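PDB 5FC9: blue (Type 1) copper domain protein from Nitrosopumilus maritimus, which binds a mononuclear type 1 copper ion in an open site of its plastocyanin/azurin-family domain and, as a purple cupredoxin, probably serves in electron transfer. Local coordinates for residues His70-Cys82 / Pro86-Ser95. Residues are numbered along the deposited sequence; the frame is centred on the assembly and turned at random.
With CU (copper (II) ion), chain E.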
loop_
_atom_site.group_PDB
_atom_site.type_symbol
_atom_site.label_atom_id
_atom_site.label_comp_id
_atom_site.label_asym_id
_atom_site.label_seq_id
_atom_site.Cartn_x
_atom_site.Cartn_y
_atom_site.Cartn_z
ATOM N N HIS A 70 -27.719 11.225 6.909
ATOM C CA HIS A 70 -27.718 11.478 8.350
ATOM C C HIS A 70 -27.791 12.974 8.645
ATOM O O HIS A 70 -27.098 13.781 8.013
ATOM C CB HIS A 70 -26.473 10.877 9.002
ATOM C CG HIS A 70 -26.429 11.041 10.491
ATOM N ND1 HIS A 70 -27.226 10.306 11.342
ATOM C CD2 HIS A 70 -25.672 11.840 11.279
ATOM C CE1 HIS A 70 -26.966 10.651 12.591
ATOM N NE2 HIS A 70 -26.030 11.582 12.581
ATOM N N VAL A 71 -28.634 13.346 9.610
ATOM C CA VAL A 71 -28.707 14.736 10.038
ATOM C C VAL A 71 -27.732 14.989 11.186
ATOM O O VAL A 71 -27.809 14.336 12.223
ATOM C CB VAL A 71 -30.137 15.131 10.480
ATOM C CG1 VAL A 71 -30.182 16.607 10.827
ATOM C CG2 VAL A 71 -31.143 14.814 9.381
ATOM N N PHE A 72 -26.818 15.935 10.986
ATOM C CA PHE A 72 -25.820 16.273 11.997
ATOM C C PHE A 72 -26.284 17.470 12.829
ATOM O O PHE A 72 -26.235 18.606 12.364
ATOM C CB PHE A 72 -24.469 16.576 11.340
ATOM C CG PHE A 72 -23.732 15.352 10.880
ATOM C CD1 PHE A 72 -23.979 14.804 9.631
ATOM C CD2 PHE A 72 -22.783 14.753 11.694
ATOM C CE1 PHE A 72 -23.293 13.672 9.202
ATOM C CE2 PHE A 72 -22.100 13.622 11.274
ATOM C CZ PHE A 72 -22.359 13.082 10.024
ATOM N N GLU A 73 -26.719 17.209 14.057
ATOM C CA GLU A 73 -27.296 18.252 14.904
ATOM C C GLU A 73 -26.339 18.748 15.992
ATOM O O GLU A 73 -26.692 19.660 16.741
ATOM C CB GLU A 73 -28.581 17.752 15.567
ATOM C CG GLU A 73 -29.734 17.479 14.619
ATOM C CD GLU A 73 -30.545 16.271 15.057
ATOM O OE1 GLU A 73 -29.937 15.325 15.596
ATOM O OE2 GLU A 73 -31.776 16.280 14.872
ATOM N N GLU A 74 -25.162 18.137 16.114
ATOM C CA GLU A 74 -24.178 18.620 17.077
ATOM C C GLU A 74 -22.884 19.035 16.389
ATOM O O GLU A 74 -22.423 18.348 15.474
ATOM C CB GLU A 74 -23.862 17.557 18.132
ATOM C CG GLU A 74 -24.981 17.150 19.087
ATOM C CD GLU A 74 -26.194 16.551 18.401
ATOM O OE1 GLU A 74 -26.097 15.400 17.928
ATOM O OE2 GLU A 74 -27.254 17.208 18.374
ATOM N N GLU A 75 -22.296 20.145 16.831
ATOM C CA GLU A 75 -20.961 20.512 16.379
ATOM C C GLU A 75 -19.955 19.443 16.806
ATOM O O GLU A 75 -20.164 18.740 17.806
ATOM C CB GLU A 75 -20.552 21.885 16.929
ATOM C CG GLU A 75 -21.467 23.042 16.517
ATOM C CD GLU A 75 -22.661 23.252 17.454
ATOM O OE1 GLU A 75 -23.028 22.323 18.212
ATOM O OE2 GLU A 75 -23.240 24.356 17.409
ATOM N N GLY A 76 -18.873 19.309 16.043
ATOM C CA GLY A 76 -17.855 18.327 16.357
ATOM C C GLY A 76 -17.202 17.778 15.104
ATOM O O GLY A 76 -17.608 18.096 13.986
ATOM N N VAL A 77 -16.164 16.973 15.295
ATOM C CA VAL A 77 -15.471 16.334 14.185
ATOM C C VAL A 77 -15.802 14.851 14.224
ATOM O O VAL A 77 -15.563 14.174 15.222
ATOM C CB VAL A 77 -13.956 16.565 14.258
ATOM C CG1 VAL A 77 -13.241 15.801 13.142
ATOM C CG2 VAL A 77 -13.649 18.055 14.169
ATOM N N TYR A 78 -16.383 14.351 13.137
ATOM C CA TYR A 78 -16.902 12.993 13.125
ATOM C C TYR A 78 -16.167 12.120 12.103
ATOM O O TYR A 78 -16.292 12.337 10.899
ATOM C CB TYR A 78 -18.403 13.020 12.822
ATOM C CG TYR A 78 -19.193 13.814 13.835
ATOM C CD1 TYR A 78 -19.453 15.167 13.648
ATOM C CD2 TYR A 78 -19.648 13.211 14.995
ATOM C CE1 TYR A 78 -20.166 15.888 14.592
ATOM C CE2 TYR A 78 -20.362 13.919 15.939
ATOM C CZ TYR A 78 -20.617 15.251 15.735
ATOM O OH TYR A 78 -21.332 15.944 16.689
ATOM N N LYS A 79 -15.412 11.139 12.588
ATOM C CA LYS A 79 -14.726 10.187 11.716
ATOM C C LYS A 79 -15.674 9.067 11.304
ATOM O O LYS A 79 -16.539 8.660 12.075
ATOM C CB LYS A 79 -13.505 9.577 12.415
ATOM C CG LYS A 79 -12.423 10.563 12.793
ATOM C CD LYS A 79 -11.258 9.870 13.491
ATOM C CE LYS A 79 -10.982 10.488 14.854
ATOM N NZ LYS A 79 -12.146 10.377 15.777
ATOM N N TYR A 80 -15.498 8.543 10.097
ATOM C CA TYR A 80 -16.249 7.366 9.698
ATOM C C TYR A 80 -15.427 6.527 8.742
ATOM O O TYR A 80 -14.469 7.023 8.149
ATOM C CB TYR A 80 -17.582 7.748 9.039
ATOM C CG TYR A 80 -17.400 8.476 7.734
ATOM C CD1 TYR A 80 -17.257 9.849 7.704
ATOM C CD2 TYR A 80 -17.356 7.778 6.530
ATOM C CE1 TYR A 80 -17.074 10.536 6.501
ATOM C CE2 TYR A 80 -17.165 8.445 5.327
ATOM C CZ TYR A 80 -17.026 9.814 5.315
ATOM O OH TYR A 80 -16.842 10.489 4.131
ATOM N N TYR A 81 -15.806 5.273 8.578
ATOM C CA TYR A 81 -15.086 4.424 7.643
ATOM C C TYR A 81 -16.091 3.495 6.957
ATOM O O TYR A 81 -17.301 3.641 7.136
ATOM C CB TYR A 81 -13.947 3.704 8.404
ATOM C CG TYR A 81 -14.230 2.370 9.074
ATOM C CD1 TYR A 81 -13.212 1.444 9.247
ATOM C CD2 TYR A 81 -15.518 1.997 9.464
ATOM C CE1 TYR A 81 -13.457 0.201 9.837
ATOM C CE2 TYR A 81 -15.765 0.767 10.036
ATOM C CZ TYR A 81 -14.735 -0.123 10.225
ATOM O OH TYR A 81 -14.978 -1.347 10.812
ATOM N N CYS A 82 -15.583 2.555 6.178
ATOM C CA CYS A 82 -16.361 1.470 5.600
ATOM C C CYS A 82 -15.846 0.173 6.182
ATOM O O CYS A 82 -14.638 -0.073 6.155
ATOM C CB CYS A 82 -16.223 1.454 4.073
ATOM S SG CYS A 82 -16.934 -0.005 3.269
ATOM N N PRO A 86 -11.659 -0.744 5.503
ATOM C CA PRO A 86 -11.451 0.103 6.684
ATOM C C PRO A 86 -10.347 1.146 6.525
ATOM O O PRO A 86 -10.299 2.086 7.318
ATOM C CB PRO A 86 -11.097 -0.911 7.777
ATOM C CG PRO A 86 -10.661 -2.120 7.076
ATOM C CD PRO A 86 -11.428 -2.167 5.792
ATOM N N TRP A 87 -9.492 0.996 5.514
ATOM C CA TRP A 87 -8.488 2.021 5.221
ATOM C C TRP A 87 -9.120 3.286 4.635
ATOM O O TRP A 87 -8.493 4.346 4.587
ATOM C CB TRP A 87 -7.410 1.488 4.265
ATOM C CG TRP A 87 -7.938 1.030 2.944
ATOM C CD1 TRP A 87 -8.023 1.764 1.781
ATOM C CD2 TRP A 87 -8.458 -0.264 2.643
ATOM N NE1 TRP A 87 -8.568 0.991 0.782
ATOM C CE2 TRP A 87 -8.856 -0.252 1.287
ATOM C CE3 TRP A 87 -8.627 -1.437 3.388
ATOM C CZ2 TRP A 87 -9.399 -1.379 0.664
ATOM C CZ3 TRP A 87 -9.181 -2.549 2.772
ATOM C CH2 TRP A 87 -9.569 -2.508 1.421
ATOM N N ARG A 88 -10.373 3.179 4.200
ATOM C CA ARG A 88 -11.083 4.333 3.661
ATOM C C ARG A 88 -11.808 5.057 4.773
ATOM O O ARG A 88 -12.933 4.686 5.134
ATOM C CB ARG A 88 -12.069 3.899 2.577
ATOM C CG ARG A 88 -11.394 3.256 1.370
ATOM C CD ARG A 88 -10.344 4.183 0.777
ATOM N NE ARG A 88 -10.007 3.813 -0.592
ATOM C CZ ARG A 88 -9.215 4.545 -1.367
ATOM N NH1 ARG A 88 -8.661 5.641 -0.872
ATOM N NH2 ARG A 88 -8.982 4.185 -2.623
ATOM N N VAL A 89 -11.146 6.074 5.317
ATOM C CA VAL A 89 -11.667 6.822 6.459
ATOM C C VAL A 89 -11.843 8.292 6.091
ATOM O O VAL A 89 -10.947 8.914 5.502
ATOM C CB VAL A 89 -10.740 6.682 7.685
ATOM C CG1 VAL A 89 -10.663 5.232 8.121
ATOM C CG2 VAL A 89 -9.335 7.207 7.389
ATOM N N GLY A 90 -13.018 8.842 6.407
ATOM C CA GLY A 90 -13.299 10.231 6.103
ATOM C C GLY A 90 -13.794 10.992 7.321
ATOM O O GLY A 90 -13.911 10.425 8.409
ATOM N N LEU A 91 -14.066 12.273 7.117
ATOM C CA LEU A 91 -14.513 13.168 8.177
ATOM C C LEU A 91 -15.737 13.963 7.777
ATOM O O LEU A 91 -15.897 14.350 6.621
ATOM C CB LEU A 91 -13.410 14.155 8.557
ATOM C CG LEU A 91 -12.063 13.585 8.972
ATOM C CD1 LEU A 91 -11.103 14.728 9.146
ATOM C CD2 LEU A 91 -12.236 12.873 10.276
ATOM N N VAL A 92 -16.584 14.238 8.766
ATOM C CA VAL A 92 -17.588 15.286 8.666
ATOM C C VAL A 92 -17.301 16.277 9.786
ATOM O O VAL A 92 -17.266 15.898 10.958
ATOM C CB VAL A 92 -19.020 14.742 8.795
ATOM C CG1 VAL A 92 -20.042 15.879 8.725
ATOM C CG2 VAL A 92 -19.304 13.699 7.729
ATOM N N THR A 93 -17.063 17.529 9.418
ATOM C CA THR A 93 -16.728 18.552 10.392
ATOM C C THR A 93 -17.886 19.527 10.501
ATOM O O THR A 93 -18.170 20.273 9.562
ATOM C CB THR A 93 -15.439 19.287 10.009
ATOM O OG1 THR A 93 -14.356 18.346 9.976
ATOM C CG2 THR A 93 -15.123 20.379 11.030
ATOM N N VAL A 94 -18.545 19.493 11.655
ATOM C CA VAL A 94 -19.751 20.258 11.902
ATOM C C VAL A 94 -19.451 21.439 12.817
ATOM O O VAL A 94 -18.918 21.259 13.916
ATOM C CB VAL A 94 -20.831 19.380 12.534
ATOM C CG1 VAL A 94 -22.142 20.140 12.610
ATOM C CG2 VAL A 94 -21.003 18.092 11.731
ATOM N N SER A 95 -19.782 22.644 12.365
ATOM C CA SER A 95 -19.541 23.836 13.173
ATOM C C SER A 95 -20.793 24.705 13.289
ATOM O O SER A 95 -20.877 25.560 14.170
ATOM C CB SER A 95 -18.382 24.647 12.591
ATOM O OG SER A 95 -18.582 24.918 11.219
ATOM O OXT SER A 95 -21.752 24.573 12.523
HETATM CU CU CU E . -16.045 0.305 1.252
HETATM O O HOH W 1 -16.186 13.030 4.100
HETATM O O HOH W 2 -15.057 2.312 1.434
#
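Six backbone hydrogen bonds pair strand 76-81 with strand 89-94, two each for Gly76 with Val94, Tyr78 with Val92 and Tyr80 with Gly90; the shortest runs from Tyr78 N to Val92 O at 2.8 Å. The intervening pairs, Val77 with Thr93 and Lys79 with Leu91, are non-hydrogen-bonded, and there Leu91 CD2 presses unusually close on Lys79 CG (3.4 Å), the two chains running alongside each other. On the opposite face of this antiparallel hairpin, Val92 sets CG1 over the centre of the Phe72 ring, a CH-pi contact 3.8 Å from the centroid; His70 CD2 lies over the opposite face of that ring. Val94 CG2 reaches both Phe72 CD2 (3.8 Å) and Tyr78 CE1 (3.7 Å), and Phe72 CD2 also sits over the rim of one face of the Tyr78 ring. Strand 67-72, which carries Phe72, pairs with strand 30-36 in the other sheet, so Phe72, Val92 and Val94 fill the interior of the cupredoxin beta-sandwich, where Ile26 touches all three and Trp34 meets Phe72 and Val92. A serine in place of Phe72 would probably leave Val92 CG1 without its ring, open a gap beside Val94 CG2 and thin the cover over that side of Tyr78. Tyr80 CG sits between the backbone N and the carbonyl carbon (chi1 65°), which lays the ring back over Gly90, whose CA makes a CH-pi contact 4.1 Å from the centroid. Polar ends are tied down separately: Tyr78 OH donates to Glu74 O from above the carbonyl plane (2.9 Å), bracing the turn, while water 1 links Tyr80 OH to Leu91 O. Toward the metal, Tyr81 lays CE1 against Pro86 CB, and Cys82 SG binds copper at 2.2 Å. His42, His85 and water 2 are the ion's other ligands.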